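Local coordinates for Lmo2445 protein (Listeria monocytogenes EGD-e, PDB 5HZL) that is of unknown function but, as a secreted internalin-like leucine-rich repeat protein that binds calcium, may take part in interactions outside the bacterial cell, at residues A[50-55]-A[77-82]; A[224-229]-A[253-258]; A[274-279]-A[291-296]. All blocks are in the same frame, centred on the assembly; numbering follows the deposited sequence.

Contact 1: residues A[50-55]-A[77-82]; sequences DLDTMT and FTNAIE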
ATOM      1  N   ASP A  50      -6.805  -4.490 -33.819  1.00 54.40           N
ATOM      2  CA  ASP A  50      -5.930  -3.371 -33.421  1.00 52.86           C
ATOM      3  C   ASP A  50      -5.657  -3.455 -31.910  1.00 51.18           C
ATOM      4  O   ASP A  50      -4.505  -3.320 -31.474  1.00 49.30           O
ATOM      5  CB  ASP A  50      -6.526  -1.992 -33.777  1.00 53.07           C
ATOM      6  CG  ASP A  50      -6.487  -1.675 -35.280  1.00 55.21           C
ATOM      7  OD1 ASP A  50      -5.464  -1.969 -35.937  1.00 58.76           O
ATOM      8  OD2 ASP A  50      -7.460  -1.071 -35.796  1.00 54.50           O
ATOM      9  N   LEU A  51      -6.701  -3.683 -31.110  1.00 50.24           N
ATOM     10  CA  LEU A  51      -6.502  -3.802 -29.658  1.00 49.43           C
ATOM     11  C   LEU A  51      -5.599  -4.997 -29.309  1.00 50.96           C
ATOM     12  O   LEU A  51      -4.869  -4.959 -28.305  1.00 52.21           O
ATOM     13  CB  LEU A  51      -7.825  -3.898 -28.890  1.00 49.18           C
ATOM     14  CG  LEU A  51      -8.799  -2.721 -28.956  1.00 48.35           C
ATOM     15  CD1 LEU A  51      -9.966  -2.962 -28.005  1.00 48.76           C
ATOM     16  CD2 LEU A  51      -8.093  -1.428 -28.593  1.00 47.30           C
ATOM     17  N   ASP A  52      -5.636  -6.044 -30.134  1.00 52.57           N
ATOM     18  CA  ASP A  52      -4.795  -7.230 -29.901  1.00 54.42           C
ATOM     19  C   ASP A  52      -3.278  -7.012 -30.125  1.00 53.09           C
ATOM     20  O   ASP A  52      -2.466  -7.824 -29.664  1.00 53.11           O
ATOM     21  CB  ASP A  52      -5.343  -8.443 -30.670  1.00 57.40           C
ATOM     22  CG  ASP A  52      -6.685  -8.952 -30.094  1.00 59.10           C
ATOM     23  OD1 ASP A  52      -7.118  -8.460 -29.016  1.00 58.37           O
ATOM     24  OD2 ASP A  52      -7.301  -9.862 -30.701  1.00 59.89           O
ATOM     25  N   THR A  53      -2.909  -5.914 -30.795  1.00 51.29           N
ATOM     26  CA  THR A  53      -1.499  -5.579 -31.044  1.00 50.40           C
ATOM     27  C   THR A  53      -0.866  -4.850 -29.853  1.00 48.53           C
ATOM     28  O   THR A  53       0.343  -4.653 -29.819  1.00 47.33           O
ATOM     29  CB  THR A  53      -1.303  -4.717 -32.323  1.00 50.64           C
ATOM     30  OG1 THR A  53      -1.881  -3.407 -32.160  1.00 48.00           O
ATOM     31  CG2 THR A  53      -1.903  -5.414 -33.539  1.00 51.86           C
HETATM   32  N   MSE A  54      -1.677  -4.454 -28.879  1.00 48.89           N
HETATM   33  CA  MSE A  54      -1.165  -3.758 -27.700  1.00 48.67           C
HETATM   34  C   MSE A  54      -0.705  -4.732 -26.646  1.00 47.59           C
HETATM   35  O   MSE A  54      -1.498  -5.504 -26.091  1.00 48.35           O
HETATM   36  CB  MSE A  54      -2.235  -2.831 -27.151  1.00 50.46           C
HETATM   37  CG  MSE A  54      -2.458  -1.684 -28.139  1.00 52.88           C
HETATM   38 SE   MSE A  54      -3.934  -0.535 -27.521  1.00 58.11          SE
HETATM   39  CE  MSE A  54      -3.091   0.342 -25.962  1.00 56.79           C
ATOM     40  N   THR A  55       0.600  -4.714 -26.402  1.00 46.95           N
ATOM     41  CA  THR A  55       1.258  -5.543 -25.387  1.00 46.99           C
ATOM     42  C   THR A  55       1.376  -4.801 -24.056  1.00 44.79           C
ATOM     43  O   THR A  55       1.721  -5.396 -23.046  1.00 44.41           O
ATOM     44  CB  THR A  55       2.701  -5.917 -25.800  1.00 47.70           C
ATOM     45  OG1 THR A  55       3.458  -4.727 -26.042  1.00 46.39           O
ATOM     46  CG2 THR A  55       2.712  -6.765 -27.054  1.00 50.37           C
ATOM     47  N   PHE A  77      -8.279  -6.044 -24.036  1.00 44.81           N
ATOM     48  CA  PHE A  77      -6.953  -5.952 -24.641  1.00 44.21           C
ATOM     49  C   PHE A  77      -6.384  -7.336 -24.377  1.00 46.49           C
ATOM     50  O   PHE A  77      -5.602  -7.518 -23.461  1.00 46.92           O
ATOM     51  CB  PHE A  77      -6.130  -4.874 -23.955  1.00 42.43           C
ATOM     52  CG  PHE A  77      -6.723  -3.495 -24.039  1.00 41.84           C
ATOM     53  CD1 PHE A  77      -7.712  -3.092 -23.144  1.00 42.12           C
ATOM     54  CD2 PHE A  77      -6.258  -2.574 -24.986  1.00 42.04           C
ATOM     55  CE1 PHE A  77      -8.248  -1.806 -23.212  1.00 41.90           C
ATOM     56  CE2 PHE A  77      -6.789  -1.290 -25.058  1.00 41.13           C
ATOM     57  CZ  PHE A  77      -7.786  -0.905 -24.171  1.00 41.15           C
ATOM     58  N   THR A  78      -6.796  -8.314 -25.186  1.00 49.76           N
ATOM     59  CA  THR A  78      -6.398  -9.730 -25.008  1.00 51.64           C
ATOM     60  C   THR A  78      -4.921 -10.027 -24.765  1.00 50.01           C
ATOM     61  O   THR A  78      -4.631 -11.012 -24.123  1.00 51.80           O
ATOM     62  CB  THR A  78      -6.799 -10.636 -26.206  1.00 54.99           C
ATOM     63  OG1 THR A  78      -6.067 -10.226 -27.353  1.00 57.85           O
ATOM     64  CG2 THR A  78      -8.306 -10.599 -26.531  1.00 56.59           C
ATOM     65  N   ASN A  79      -4.005  -9.193 -25.260  1.00 48.99           N
ATOM     66  CA  ASN A  79      -2.543  -9.436 -25.103  1.00 48.53           C
ATOM     67  C   ASN A  79      -1.725  -8.424 -24.309  1.00 46.54           C
ATOM     68  O   ASN A  79      -0.497  -8.500 -24.291  1.00 46.30           O
ATOM     69  CB  ASN A  79      -1.921  -9.511 -26.489  1.00 49.02           C
ATOM     70  CG  ASN A  79      -2.536 -10.574 -27.326  1.00 50.00           C
ATOM     71  OD1 ASN A  79      -2.810 -11.673 -26.862  1.00 50.18           O
ATOM     72  ND2 ASN A  79      -2.748 -10.257 -28.577  1.00 51.28           N
ATOM     73  N   ALA A  80      -2.391  -7.478 -23.669  1.00 45.73           N
ATOM     74  CA  ALA A  80      -1.690  -6.484 -22.901  1.00 45.39           C
ATOM     75  C   ALA A  80      -1.177  -7.153 -21.628  1.00 46.26           C
ATOM     76  O   ALA A  80      -1.966  -7.615 -20.812  1.00 45.29           O
ATOM     77  CB  ALA A  80      -2.620  -5.325 -22.572  1.00 44.66           C
ATOM     78  N   ILE A  81       0.144  -7.235 -21.490  1.00 47.33           N
ATOM     79  CA  ILE A  81       0.755  -7.843 -20.307  1.00 48.45           C
ATOM     80  C   ILE A  81       1.227  -6.826 -19.275  1.00 47.08           C
ATOM     81  O   ILE A  81       1.602  -7.224 -18.184  1.00 47.72           O
ATOM     82  CB  ILE A  81       1.919  -8.819 -20.645  1.00 50.03           C
ATOM     83  CG1 ILE A  81       3.130  -8.108 -21.270  1.00 49.81           C
ATOM     84  CG2 ILE A  81       1.417  -9.941 -21.545  1.00 51.06           C
ATOM     85  CD1 ILE A  81       4.334  -9.014 -21.457  1.00 50.46           C
ATOM     86  N   GLU A  82       1.191  -5.539 -19.605  1.00 47.08           N
ATOM     87  CA  GLU A  82       1.643  -4.494 -18.699  1.00 47.96           C
ATOM     88  C   GLU A  82       0.702  -3.302 -18.638  1.00 45.42           C
ATOM     89  O   GLU A  82       0.243  -2.819 -19.660  1.00 45.32           O
ATOM     90  CB  GLU A  82       3.015  -4.002 -19.165  1.00 52.39           C
ATOM     91  CG  GLU A  82       3.587  -2.804 -18.408  1.00 57.04           C
ATOM     92  CD  GLU A  82       4.934  -2.332 -18.962  1.00 62.82           C
ATOM     93  OE1 GLU A  82       5.015  -1.143 -19.361  1.00 66.43           O
ATOM     94  OE2 GLU A  82       5.892  -3.143 -19.046  1.00 65.40           O
TER
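Asn79 and Thr78, side by side on the type I turn 77-80, grip two different acceptors of Asp52. ND2 of Asn79 donates to the backbone O of Asp52 over 2.7 Å, nearly straight at 166°, with that oxygen close to the amide plane and met on a lone pair. Thr78 OG1 donates to Asp52 OD1 at 2.6 Å from above the carboxylate plane; the same OD1 accepts from Gln48 NE2. Further along, backbone joins backbone: Thr55 O accepts from Ile81 N at 2.9 Å, with Glu82 N adding a weak bond and Ala80 CA a C-H···O contact. These bonds join the end of the N-terminal helical region to the loop entering strand 82-84 of the leucine-rich repeat sheet.

Apolar contacts centre on Phe77. Met54, present as selenomethionine, turns back at its last torsion (chi3 71°), and its SE lies at the ring edge, near the plane, 3.8 Å from Phe77 CE2: a Met-aromatic contact. Leu51 CD2 reaches the same CE2 obliquely, while Ile33 of helix 27-36 touches both Met54 and Phe77. Two donors on its carboxylate and a straight bond to its carbonyl thus fix Asp52 at both ends, beside the apolar Phe77 cluster.

Contact 2: residues A[224-229]-A[253-258]; sequences FIYQAL and PYPTYD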
ATOM      1  N   PHE A 224       4.030  -3.980  17.504  1.00 47.31           N
ATOM      2  CA  PHE A 224       5.365  -4.005  16.909  1.00 48.43           C
ATOM      3  C   PHE A 224       6.474  -4.197  17.948  1.00 50.28           C
ATOM      4  O   PHE A 224       7.416  -4.957  17.716  1.00 49.96           O
ATOM      5  CB  PHE A 224       5.613  -2.716  16.104  1.00 48.49           C
ATOM      6  CG  PHE A 224       6.974  -2.660  15.457  1.00 49.74           C
ATOM      7  CD1 PHE A 224       8.056  -2.118  16.136  1.00 49.77           C
ATOM      8  CD2 PHE A 224       7.176  -3.162  14.173  1.00 49.69           C
ATOM      9  CE1 PHE A 224       9.308  -2.077  15.553  1.00 50.52           C
ATOM     10  CE2 PHE A 224       8.428  -3.119  13.585  1.00 50.13           C
ATOM     11  CZ  PHE A 224       9.495  -2.580  14.276  1.00 50.76           C
ATOM     12  N   ILE A 225       6.355  -3.504  19.080  1.00 51.62           N
ATOM     13  CA  ILE A 225       7.347  -3.588  20.158  1.00 53.89           C
ATOM     14  C   ILE A 225       7.625  -5.030  20.589  1.00 54.29           C
ATOM     15  O   ILE A 225       8.775  -5.433  20.759  1.00 57.01           O
ATOM     16  CB  ILE A 225       6.911  -2.754  21.391  1.00 55.65           C
ATOM     17  CG1 ILE A 225       6.930  -1.262  21.044  1.00 55.51           C
ATOM     18  CG2 ILE A 225       7.845  -2.984  22.578  1.00 58.00           C
ATOM     19  CD1 ILE A 225       6.380  -0.361  22.131  1.00 56.24           C
ATOM     20  N   TYR A 226       6.566  -5.804  20.740  1.00 51.88           N
ATOM     21  CA  TYR A 226       6.690  -7.175  21.185  1.00 52.01           C
ATOM     22  C   TYR A 226       7.033  -8.148  20.060  1.00 50.77           C
ATOM     23  O   TYR A 226       7.847  -9.038  20.247  1.00 53.23           O
ATOM     24  CB  TYR A 226       5.407  -7.566  21.906  1.00 52.28           C
ATOM     25  CG  TYR A 226       5.095  -6.647  23.065  1.00 51.74           C
ATOM     26  CD1 TYR A 226       4.413  -5.451  22.863  1.00 50.15           C
ATOM     27  CD2 TYR A 226       5.476  -6.973  24.365  1.00 53.96           C
ATOM     28  CE1 TYR A 226       4.124  -4.608  23.920  1.00 51.08           C
ATOM     29  CE2 TYR A 226       5.182  -6.139  25.435  1.00 53.97           C
ATOM     30  CZ  TYR A 226       4.508  -4.957  25.207  1.00 52.19           C
ATOM     31  OH  TYR A 226       4.204  -4.114  26.246  1.00 51.28           O
ATOM     32  N   GLN A 227       6.412  -7.978  18.900  1.00 48.80           N
ATOM     33  CA  GLN A 227       6.660  -8.841  17.737  1.00 47.90           C
ATOM     34  C   GLN A 227       8.109  -8.760  17.251  1.00 48.77           C
ATOM     35  O   GLN A 227       8.654  -9.746  16.760  1.00 50.28           O
ATOM     36  CB  GLN A 227       5.705  -8.473  16.612  1.00 46.02           C
ATOM     37  CG  GLN A 227       4.253  -8.760  16.956  1.00 46.54           C
ATOM     38  CD  GLN A 227       3.270  -8.266  15.908  1.00 45.62           C
ATOM     39  OE1 GLN A 227       3.456  -7.220  15.283  1.00 44.75           O
ATOM     40  NE2 GLN A 227       2.205  -9.012  15.729  1.00 46.57           N
ATOM     41  N   ALA A 228       8.734  -7.597  17.411  1.00 48.86           N
ATOM     42  CA  ALA A 228      10.129  -7.399  17.012  1.00 51.79           C
ATOM     43  C   ALA A 228      11.048  -8.469  17.604  1.00 55.78           C
ATOM     44  O   ALA A 228      12.026  -8.871  16.972  1.00 58.14           O
ATOM     45  CB  ALA A 228      10.609  -6.014  17.430  1.00 51.38           C
ATOM     46  N   LEU A 229      10.705  -8.940  18.807  1.00 58.11           N
ATOM     47  CA  LEU A 229      11.469  -9.974  19.520  1.00 60.07           C
ATOM     48  C   LEU A 229      11.558 -11.301  18.778  1.00 62.54           C
ATOM     49  O   LEU A 229      12.483 -12.064  19.012  1.00 66.66           O
ATOM     50  CB  LEU A 229      10.923 -10.169  20.935  1.00 59.60           C
ATOM     51  CG  LEU A 229      11.025  -8.905  21.798  1.00 59.01           C
ATOM     52  CD1 LEU A 229      10.356  -9.116  23.146  1.00 60.90           C
ATOM     53  CD2 LEU A 229      12.472  -8.455  21.963  1.00 60.25           C
ATOM     54  N   PRO A 253      14.457  -0.589  29.958  1.00 76.18           N
ATOM     55  CA  PRO A 253      14.907  -1.813  29.314  1.00 76.97           C
ATOM     56  C   PRO A 253      13.786  -2.282  28.405  1.00 73.59           C
ATOM     57  O   PRO A 253      12.618  -1.996  28.663  1.00 72.38           O
ATOM     58  CB  PRO A 253      15.146  -2.774  30.485  1.00 81.05           C
ATOM     59  CG  PRO A 253      14.253  -2.287  31.571  1.00 81.37           C
ATOM     60  CD  PRO A 253      14.128  -0.799  31.385  1.00 79.57           C
ATOM     61  N   TYR A 254      14.148  -2.989  27.347  1.00 72.77           N
ATOM     62  CA  TYR A 254      13.172  -3.455  26.385  1.00 69.62           C
ATOM     63  C   TYR A 254      12.205  -4.427  27.101  1.00 70.03           C
ATOM     64  O   TYR A 254      12.652  -5.294  27.856  1.00 72.09           O
ATOM     65  CB  TYR A 254      13.894  -4.118  25.202  1.00 70.14           C
ATOM     66  CG  TYR A 254      13.082  -4.137  23.940  1.00 68.16           C
ATOM     67  CD1 TYR A 254      13.163  -3.071  23.042  1.00 67.27           C
ATOM     68  CD2 TYR A 254      12.230  -5.193  23.641  1.00 68.40           C
ATOM     69  CE1 TYR A 254      12.416  -3.054  21.877  1.00 66.63           C
ATOM     70  CE2 TYR A 254      11.477  -5.196  22.474  1.00 68.47           C
ATOM     71  CZ  TYR A 254      11.570  -4.119  21.590  1.00 67.41           C
ATOM     72  OH  TYR A 254      10.829  -4.101  20.417  1.00 65.11           O
ATOM     73  N   PRO A 255      10.882  -4.274  26.888  1.00 67.63           N
ATOM     74  CA  PRO A 255       9.934  -5.169  27.556  1.00 68.86           C
ATOM     75  C   PRO A 255       9.944  -6.611  27.049  1.00 69.63           C
ATOM     76  O   PRO A 255      10.660  -6.950  26.103  1.00 68.49           O
ATOM     77  CB  PRO A 255       8.580  -4.518  27.261  1.00 66.47           C
ATOM     78  CG  PRO A 255       8.791  -3.821  25.968  1.00 64.11           C
ATOM     79  CD  PRO A 255      10.182  -3.276  26.058  1.00 64.94           C
ATOM     80  N   THR A 256       9.139  -7.441  27.701  1.00 71.58           N
ATOM     81  CA  THR A 256       9.004  -8.855  27.368  1.00 71.92           C
ATOM     82  C   THR A 256       7.525  -9.167  27.128  1.00 70.24           C
ATOM     83  O   THR A 256       6.647  -8.605  27.789  1.00 70.77           O
ATOM     84  CB  THR A 256       9.538  -9.730  28.517  1.00 74.94           C
ATOM     85  OG1 THR A 256       8.797  -9.454  29.702  1.00 75.71           O
ATOM     86  CG2 THR A 256      11.010  -9.431  28.800  1.00 76.50           C
ATOM     87  N   TYR A 257       7.253 -10.061  26.187  1.00 68.62           N
ATOM     88  CA  TYR A 257       5.878 -10.435  25.878  1.00 67.98           C
ATOM     89  C   TYR A 257       5.356 -11.530  26.819  1.00 72.09           C
ATOM     90  O   TYR A 257       6.058 -12.528  27.058  1.00 73.84           O
ATOM     91  CB  TYR A 257       5.786 -10.920  24.434  1.00 65.97           C
ATOM     92  CG  TYR A 257       4.383 -11.281  24.018  1.00 67.48           C
ATOM     93  CD1 TYR A 257       3.406 -10.285  23.870  1.00 67.00           C
ATOM     94  CD2 TYR A 257       4.020 -12.603  23.747  1.00 69.50           C
ATOM     95  CE1 TYR A 257       2.107 -10.596  23.484  1.00 67.05           C
ATOM     96  CE2 TYR A 257       2.722 -12.921  23.355  1.00 70.30           C
ATOM     97  CZ  TYR A 257       1.771 -11.911  23.222  1.00 68.99           C
ATOM     98  OH  TYR A 257       0.479 -12.202  22.838  1.00 72.09           O
ATOM     99  N   ASP A 258       4.140 -11.341  27.356  1.00 71.81           N
ATOM    100  CA  ASP A 258       3.508 -12.348  28.237  1.00 74.84           C
ATOM    101  C   ASP A 258       1.983 -12.479  28.053  1.00 73.90           C
ATOM    102  O   ASP A 258       1.324 -13.084  28.901  1.00 76.38           O
ATOM    103  CB  ASP A 258       3.926 -12.205  29.741  1.00 77.66           C
ATOM    104  CG  ASP A 258       3.537 -10.858  30.386  1.00 76.79           C
ATOM    105  OD1 ASP A 258       2.872  -9.999  29.771  1.00 74.96           O
ATOM    106  OD2 ASP A 258       3.912 -10.655  31.558  1.00 78.64           O
TER
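Tyr226, on helix 223-227, lies against the irregular loop 253-258 within the C-terminal domain, whose family belongs to the E-set clan of immunoglobulin-like beta folds. Its side chain runs along the loop from Tyr257 back toward Pro255. CB sits 3.9 Å from Tyr257 CD1, and CG is slightly farther from that same carbon. CD2 meets Tyr257 CA at 3.8 Å and also lies at the edge of the Tyr257 ring, in its plane, the two side chains crossing at about a right angle. CE2 comes next: Thr256 O is at the edge of the Tyr226 ring, 3.7 Å from CE2, and Pro255 CB approaches obliquely. At the tip, OH makes a weak hydrogen bond to Met262 O. The CG2 methyl of Ile225 lies over one face of this ring, offset toward its rim, and touches Pro255 CG at 3.6 Å.

Beyond Tyr257 the contact nears a metal, for its side chain is about 6 Å from a bound calcium ion. At the other end, a chi1 of -157° swings the Tyr254 ring away from its own backbone N and carries OH to the helix. Leu229 lies alongside it, pointing the other way, CD2 against CE2 of Tyr254. Tyr254 OH donates to Ile225 O and is also hydrogen-bonded to Tyr283 OH.

Contact 3: residues A[274-279]-A[291-296]; sequences EHLLEI and WYDFPV
His275 and Val296 form one of three hydrogen-bonded pairs that zip these strands together: His275 O accepts from Val296 N at 2.7 Å, and Val296 O takes the N-H of His275 in return. Leu277 with Phe294 and Ile279 with Tyr292 repeat this pair of hydrogen bonds, the Leu277 N-H being the straightest of the six at 169°. Between these pairs, CA of Glu278 and CA of Asp293 add C-H···O contacts to Tyr292 O and Leu277 O. The strands are the two arms of a beta hairpin, antiparallel at 159°, in the mixed sheet of the E-set-like C-terminal domain.

On the face bearing Glu278 and Asp293, two carboxylates run side by side, their planes 23° apart, with no hydrogen bond between them. Lys243 NZ makes a long, weak ion pair with Glu278 OE2. Leu276 flanks them, CD2 near Asp293 OD2 and CD1 against Pro295 CG. The face bearing Leu277, Ile279, Phe294 and Val296 is largely apolar, though Tyr292, on the same face, bonds through OH to Leu182 O. Here Ile279 CD1 meets Phe294 CE2 obliquely at 3.5 Å, Val220 touches both residues, and Leu277 CD1 packs on Val296 CG2 at 3.9 Å.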
ATOM      1  N   GLU A 274      -0.341  20.245  27.216  1.00 73.65           N
ATOM      2  CA  GLU A 274      -0.150  19.425  26.026  1.00 71.34           C
ATOM      3  C   GLU A 274       1.190  18.696  26.058  1.00 69.00           C
ATOM      4  O   GLU A 274       2.205  19.273  26.432  1.00 68.39           O
ATOM      5  CB  GLU A 274      -0.237  20.305  24.778  1.00 72.86           C
ATOM      6  CG  GLU A 274      -1.559  21.060  24.643  1.00 76.15           C
ATOM      7  CD  GLU A 274      -2.771  20.148  24.488  1.00 76.21           C
ATOM      8  OE1 GLU A 274      -2.628  19.020  23.967  1.00 74.80           O
ATOM      9  OE2 GLU A 274      -3.881  20.577  24.865  1.00 78.35           O
ATOM     10  N   HIS A 275       1.180  17.425  25.667  1.00 67.18           N
ATOM     11  CA  HIS A 275       2.381  16.601  25.639  1.00 66.93           C
ATOM     12  C   HIS A 275       2.326  15.630  24.457  1.00 64.56           C
ATOM     13  O   HIS A 275       1.313  14.964  24.234  1.00 64.65           O
ATOM     14  CB  HIS A 275       2.532  15.799  26.942  1.00 68.43           C
ATOM     15  CG  HIS A 275       2.760  16.637  28.164  1.00 73.49           C
ATOM     16  ND1 HIS A 275       4.012  17.079  28.544  1.00 76.42           N
ATOM     17  CD2 HIS A 275       1.901  17.098  29.105  1.00 76.83           C
ATOM     18  CE1 HIS A 275       3.913  17.786  29.658  1.00 78.50           C
ATOM     19  NE2 HIS A 275       2.642  17.811  30.019  1.00 80.13           N
ATOM     20  N   LEU A 276       3.415  15.563  23.701  1.00 61.93           N
ATOM     21  CA  LEU A 276       3.527  14.657  22.573  1.00 58.78           C
ATOM     22  C   LEU A 276       4.531  13.599  23.031  1.00 57.57           C
ATOM     23  O   LEU A 276       5.718  13.882  23.200  1.00 57.44           O
ATOM     24  CB  LEU A 276       4.018  15.391  21.330  1.00 58.62           C
ATOM     25  CG  LEU A 276       4.168  14.538  20.074  1.00 57.57           C
ATOM     26  CD1 LEU A 276       2.815  13.942  19.694  1.00 57.41           C
ATOM     27  CD2 LEU A 276       4.761  15.354  18.933  1.00 58.29           C
ATOM     28  N   LEU A 277       4.046  12.387  23.250  1.00 56.54           N
ATOM     29  CA  LEU A 277       4.894  11.298  23.712  1.00 56.19           C
ATOM     30  C   LEU A 277       5.355  10.467  22.542  1.00 55.25           C
ATOM     31  O   LEU A 277       4.602  10.224  21.615  1.00 54.96           O
ATOM     32  CB  LEU A 277       4.126  10.462  24.719  1.00 56.05           C
ATOM     33  CG  LEU A 277       3.848  11.256  25.998  1.00 57.79           C
ATOM     34  CD1 LEU A 277       2.718  10.645  26.799  1.00 59.75           C
ATOM     35  CD2 LEU A 277       5.108  11.391  26.831  1.00 58.82           C
ATOM     36  N   GLU A 278       6.600  10.028  22.593  1.00 56.17           N
ATOM     37  CA  GLU A 278       7.161   9.248  21.518  1.00 55.45           C
ATOM     38  C   GLU A 278       7.963   8.056  22.017  1.00 53.62           C
ATOM     39  O   GLU A 278       8.725   8.170  22.964  1.00 53.54           O
ATOM     40  CB  GLU A 278       8.028  10.164  20.651  1.00 58.26           C
ATOM     41  CG  GLU A 278       8.782   9.468  19.520  1.00 60.50           C
ATOM     42  CD  GLU A 278       9.547  10.431  18.624  1.00 63.42           C
ATOM     43  OE1 GLU A 278       9.005  11.502  18.266  1.00 64.52           O
ATOM     44  OE2 GLU A 278      10.695  10.098  18.252  1.00 66.47           O
ATOM     45  N   ILE A 279       7.757   6.918  21.364  1.00 51.15           N
ATOM     46  CA  ILE A 279       8.466   5.688  21.644  1.00 51.34           C
ATOM     47  C   ILE A 279       9.341   5.523  20.412  1.00 50.52           C
ATOM     48  O   ILE A 279       8.832   5.325  19.325  1.00 47.84           O
ATOM     49  CB  ILE A 279       7.527   4.482  21.785  1.00 51.27           C
ATOM     50  CG1 ILE A 279       6.548   4.712  22.936  1.00 53.23           C
ATOM     51  CG2 ILE A 279       8.334   3.216  22.044  1.00 51.80           C
ATOM     52  CD1 ILE A 279       5.508   3.618  23.113  1.00 53.68           C
ATOM     53  N   TRP A 291       9.265   4.574  14.991  1.00 53.61           N
ATOM     54  CA  TRP A 291       8.868   5.497  16.077  1.00 51.41           C
ATOM     55  C   TRP A 291       7.362   5.750  16.073  1.00 48.86           C
ATOM     56  O   TRP A 291       6.745   5.824  15.019  1.00 47.56           O
ATOM     57  CB  TRP A 291       9.646   6.825  16.110  1.00 52.77           C
ATOM     58  CG  TRP A 291       9.616   7.690  14.888  1.00 54.00           C
ATOM     59  CD1 TRP A 291      10.593   7.782  13.929  1.00 55.05           C
ATOM     60  CD2 TRP A 291       8.584   8.605  14.494  1.00 54.85           C
ATOM     61  NE1 TRP A 291      10.232   8.692  12.970  1.00 55.70           N
ATOM     62  CE2 TRP A 291       9.002   9.208  13.283  1.00 55.86           C
ATOM     63  CE3 TRP A 291       7.334   8.959  15.030  1.00 54.96           C
ATOM     64  CZ2 TRP A 291       8.216  10.156  12.600  1.00 57.42           C
ATOM     65  CZ3 TRP A 291       6.552   9.904  14.351  1.00 56.02           C
ATOM     66  CH2 TRP A 291       7.004  10.494  13.150  1.00 57.34           C
ATOM     67  N   TYR A 292       6.775   5.890  17.260  1.00 47.77           N
ATOM     68  CA  TYR A 292       5.329   6.109  17.392  1.00 46.08           C
ATOM     69  C   TYR A 292       4.981   7.272  18.300  1.00 46.76           C
ATOM     70  O   TYR A 292       5.424   7.297  19.418  1.00 47.53           O
ATOM     71  CB  TYR A 292       4.678   4.839  17.928  1.00 44.77           C
ATOM     72  CG  TYR A 292       4.923   3.651  17.032  1.00 43.56           C
ATOM     73  CD1 TYR A 292       4.196   3.486  15.861  1.00 42.63           C
ATOM     74  CD2 TYR A 292       5.876   2.690  17.347  1.00 43.43           C
ATOM     75  CE1 TYR A 292       4.405   2.398  15.018  1.00 42.18           C
ATOM     76  CE2 TYR A 292       6.090   1.601  16.510  1.00 43.83           C
ATOM     77  CZ  TYR A 292       5.349   1.463  15.340  1.00 42.34           C
ATOM     78  OH  TYR A 292       5.551   0.390  14.513  1.00 41.83           O
ATOM     79  N   ASP A 293       4.184   8.222  17.808  1.00 48.35           N
ATOM     80  CA  ASP A 293       3.766   9.398  18.594  1.00 50.11           C
ATOM     81  C   ASP A 293       2.368   9.260  19.185  1.00 49.54           C
ATOM     82  O   ASP A 293       1.452   8.720  18.557  1.00 50.45           O
ATOM     83  CB  ASP A 293       3.820  10.690  17.768  1.00 52.42           C
ATOM     84  CG  ASP A 293       5.238  11.169  17.485  1.00 54.87           C
ATOM     85  OD1 ASP A 293       6.225  10.511  17.896  1.00 54.24           O
ATOM     86  OD2 ASP A 293       5.353  12.238  16.845  1.00 58.75           O
ATOM     87  N   PHE A 294       2.214   9.788  20.394  1.00 49.07           N
ATOM     88  CA  PHE A 294       0.964   9.734  21.127  1.00 47.33           C
ATOM     89  C   PHE A 294       0.663  11.127  21.653  1.00 49.56           C
ATOM     90  O   PHE A 294       1.256  11.531  22.642  1.00 50.96           O
ATOM     91  CB  PHE A 294       1.105   8.732  22.276  1.00 45.30           C
ATOM     92  CG  PHE A 294       1.581   7.382  21.827  1.00 43.61           C
ATOM     93  CD1 PHE A 294       0.686   6.439  21.351  1.00 42.98           C
ATOM     94  CD2 PHE A 294       2.924   7.062  21.852  1.00 43.61           C
ATOM     95  CE1 PHE A 294       1.119   5.193  20.922  1.00 42.64           C
ATOM     96  CE2 PHE A 294       3.368   5.817  21.427  1.00 43.38           C
ATOM     97  CZ  PHE A 294       2.470   4.882  20.958  1.00 42.76           C
ATOM     98  N   PRO A 295      -0.213  11.891  20.964  1.00 51.60           N
ATOM     99  CA  PRO A 295      -0.559  13.229  21.470  1.00 53.91           C
ATOM    100  C   PRO A 295      -1.413  13.075  22.729  1.00 55.44           C
ATOM    101  O   PRO A 295      -2.401  12.339  22.721  1.00 54.40           O
ATOM    102  CB  PRO A 295      -1.365  13.861  20.327  1.00 54.33           C
ATOM    103  CG  PRO A 295      -1.131  12.996  19.139  1.00 53.37           C
ATOM    104  CD  PRO A 295      -0.841  11.625  19.658  1.00 51.17           C
ATOM    105  N   VAL A 296      -1.021  13.747  23.804  1.00 59.07           N
ATOM    106  CA  VAL A 296      -1.738  13.645  25.067  1.00 61.22           C
ATOM    107  C   VAL A 296      -1.965  14.992  25.740  1.00 63.96           C
ATOM    108  O   VAL A 296      -1.110  15.876  25.699  1.00 66.50           O
ATOM    109  CB  VAL A 296      -0.969  12.726  26.044  1.00 62.65           C
ATOM    110  CG1 VAL A 296      -1.672  12.640  27.404  1.00 64.74           C
ATOM    111  CG2 VAL A 296      -0.826  11.333  25.440  1.00 60.79           C
TER

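In the fold
From the N terminus, contact 1 first closes a loop of 21 residues holding strand 56-58 and helix 66-70, and ties the calcium-binding helical region to the start of the leucine-rich repeat sheet. The chain then runs through the repeats to strand 197-199 before contact 2 closes the second loop, bringing helix 223-227 to the stretch before strand 262-264. Contact 3 closes the 11 residues between its segments as a beta hairpin of strands 273-281 and 290-298. The three are in series, none nested or crossed. Contact 1 lies 51 Å, centre to centre, from each of the others. Contacts 2 and 3 touch within the C-terminal domain, Phe224 CB meeting Tyr292 OH at 3.5 Å.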